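Local coordinates for protein beta-lactamase (Klebsiella pneumoniae, PDB 6K9T) that probably hydrolyses beta-lactam antibiotics to substituted beta-amino acids, as a class C beta-lactamase conferring antibiotic resistance, at residues 156-161 and 225-230. Residues are numbered along the deposited sequence; the frame is centred on the assembly and turned at random.
Sequences YSNIGT and NEAYGI. With CEF (CEFOTAXIME, C3' cleaved, open, bound form), chain B.
Asn158 and Ala227 meet in a buried van der Waals contact between the first turn of helix 158-171 and the short helix 224-228, at one wall of the active site. The amide of Asn158 lies against the methyl of Ala227, Asn158 OD1 coming to 3.7 Å from Ala227 CB. With CG anti to its carbonyl carbon (chi1 -74°), Asn158 stretches past that methyl to the opened cefotaxime, where ND2 donates a nearly straight bond of 3.0 Å to the ligand amide oxygen O4; OD1 accepts from Lys74 NZ, so both ends of the amide are held and its flip is set. Tyr228 flanks the same ligand arm: the methyl C11 of the oxime ether sits over the centre of one ring face, 3.4 Å from CD1. One turn further on, Thr161 CG2 packs 3.8 Å from Glu226 O, while its OG1 bonds back to Ser157 O at 2.8 Å. Ser157 N-caps the helix, OG taking a straight bond from Gly160 N. Tyr156, an AMP-binding residue and the tyrosine of the class C Tyr-x-Asn motif, hydrogen-bonds Lys74 and Lys321 through OH. Helix 73-86 brings Lys74 to Asn158, strand 317-325 brings Lys321 to Tyr156, and helix 176-187 touches Glu226.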
# COMPACT_ATOMS: atom_id res chain seq x y z
N TYR A 156 0.01 -1.80 -13.77
CA TYR A 156 -0.54 -1.57 -12.43
C TYR A 156 -2.04 -1.42 -12.52
O TYR A 156 -2.53 -0.67 -13.39
CB TYR A 156 0.10 -0.33 -11.82
CG TYR A 156 -0.20 -0.09 -10.40
CD1 TYR A 156 -1.40 0.46 -10.00
CD2 TYR A 156 0.76 -0.31 -9.44
CE1 TYR A 156 -1.66 0.80 -8.66
CE2 TYR A 156 0.50 0.01 -8.08
CZ TYR A 156 -0.70 0.55 -7.73
OH TYR A 156 -0.94 0.96 -6.42
N SER A 157 -2.81 -2.12 -11.64
CA SER A 157 -4.25 -2.15 -11.80
C SER A 157 -5.02 -2.10 -10.49
O SER A 157 -4.87 -2.99 -9.64
CB SER A 157 -4.66 -3.40 -12.62
OG SER A 157 -6.10 -3.41 -12.75
N ASN A 158 -5.93 -1.12 -10.37
CA ASN A 158 -6.88 -1.14 -9.24
C ASN A 158 -7.88 -2.27 -9.40
O ASN A 158 -8.35 -2.81 -8.41
CB ASN A 158 -7.67 0.18 -9.16
CG ASN A 158 -6.87 1.34 -8.65
OD1 ASN A 158 -5.89 1.18 -7.92
ND2 ASN A 158 -7.37 2.56 -8.91
N ILE A 159 -8.23 -2.64 -10.62
CA ILE A 159 -9.25 -3.66 -10.87
C ILE A 159 -8.67 -5.01 -10.48
O ILE A 159 -9.30 -5.81 -9.74
CB ILE A 159 -9.63 -3.73 -12.35
CG1 ILE A 159 -10.00 -2.36 -12.89
CG2 ILE A 159 -10.81 -4.74 -12.51
CD1 ILE A 159 -10.39 -2.38 -14.37
N GLY A 160 -7.43 -5.31 -10.89
CA GLY A 160 -6.82 -6.58 -10.50
C GLY A 160 -6.68 -6.70 -8.98
O GLY A 160 -6.94 -7.77 -8.40
N THR A 161 -6.31 -5.60 -8.34
CA THR A 161 -6.23 -5.63 -6.89
C THR A 161 -7.57 -5.92 -6.25
O THR A 161 -7.66 -6.66 -5.23
CB THR A 161 -5.67 -4.28 -6.38
OG1 THR A 161 -4.42 -4.04 -7.07
CG2 THR A 161 -5.36 -4.43 -4.88
N ASN A 225 -12.51 -0.54 -1.63
CA ASN A 225 -11.91 -0.89 -0.35
C ASN A 225 -10.56 -1.59 -0.52
O ASN A 225 -9.54 -1.32 0.18
CB ASN A 225 -12.82 -1.80 0.45
CG ASN A 225 -13.90 -1.08 1.22
OD1 ASN A 225 -13.76 0.09 1.53
ND2 ASN A 225 -14.97 -1.80 1.57
N GLU A 226 -10.55 -2.51 -1.47
CA GLU A 226 -9.37 -3.27 -1.76
C GLU A 226 -8.23 -2.40 -2.29
O GLU A 226 -7.05 -2.62 -1.98
CB GLU A 226 -9.71 -4.37 -2.81
CG GLU A 226 -10.67 -5.53 -2.37
CD GLU A 226 -12.16 -5.22 -2.32
OE1 GLU A 226 -12.61 -4.06 -2.43
OE2 GLU A 226 -12.95 -6.22 -2.17
N ALA A 227 -8.54 -1.47 -3.18
CA ALA A 227 -7.50 -0.72 -3.90
C ALA A 227 -7.10 0.57 -3.26
O ALA A 227 -5.93 0.95 -3.40
CB ALA A 227 -7.96 -0.45 -5.32
N TYR A 228 -7.97 1.25 -2.50
CA TYR A 228 -7.64 2.58 -2.02
C TYR A 228 -8.42 2.97 -0.78
O TYR A 228 -8.45 4.17 -0.46
CB TYR A 228 -7.84 3.65 -3.16
CG TYR A 228 -9.25 3.65 -3.77
CD1 TYR A 228 -10.32 4.23 -3.11
CD2 TYR A 228 -9.48 3.06 -5.03
CE1 TYR A 228 -11.63 4.22 -3.67
CE2 TYR A 228 -10.76 3.03 -5.58
CZ TYR A 228 -11.82 3.61 -4.88
OH TYR A 228 -13.13 3.56 -5.39
N GLY A 229 -8.99 2.01 -0.03
CA GLY A 229 -9.97 2.40 1.02
C GLY A 229 -9.46 2.69 2.44
O GLY A 229 -10.26 3.12 3.28
N ILE A 230 -8.21 2.42 2.76
CA ILE A 230 -7.76 2.46 4.16
C ILE A 230 -7.51 3.89 4.64
O ILE A 230 -6.92 4.72 3.92
CB ILE A 230 -6.51 1.64 4.35
CG1 ILE A 230 -6.86 0.17 4.12
CG2 ILE A 230 -5.85 1.81 5.77
CD1 ILE A 230 -7.52 -0.46 5.41
S1 CEF B . -3.45 5.18 -9.39
C1 CEF B . -2.01 5.37 -10.26
C2 CEF B . -1.14 6.60 -9.87
C3 CEF B . -0.09 7.13 -10.61
C4 CEF B . -1.31 6.97 -8.29
C5 CEF B . -0.53 8.05 -7.60
O1 CEF B . -0.29 9.18 -8.14
O2 CEF B . -0.11 7.76 -6.45
N1 CEF B . -2.19 6.21 -7.39
C6 CEF B . -2.83 5.00 -7.85
C7 CEF B . -3.89 4.71 -6.74
C8 CEF B . -3.04 4.41 -5.58
O3 CEF B . -2.77 5.25 -4.72
N2 CEF B . -4.65 5.87 -6.46
C9 CEF B . -5.88 6.01 -7.12
O4 CEF B . -6.27 5.12 -7.87
C10 CEF B . -6.63 7.29 -6.89
N3 CEF B . -7.79 7.39 -6.35
O5 CEF B . -8.48 6.31 -5.97
C11 CEF B . -9.53 6.82 -5.15
C12 CEF B . -5.85 8.52 -7.29
C13 CEF B . -4.47 8.64 -7.69
S2 CEF B . -4.20 10.16 -7.97
C14 CEF B . -5.57 10.87 -7.64
N4 CEF B . -5.81 12.26 -7.73
N5 CEF B . -6.54 9.92 -7.24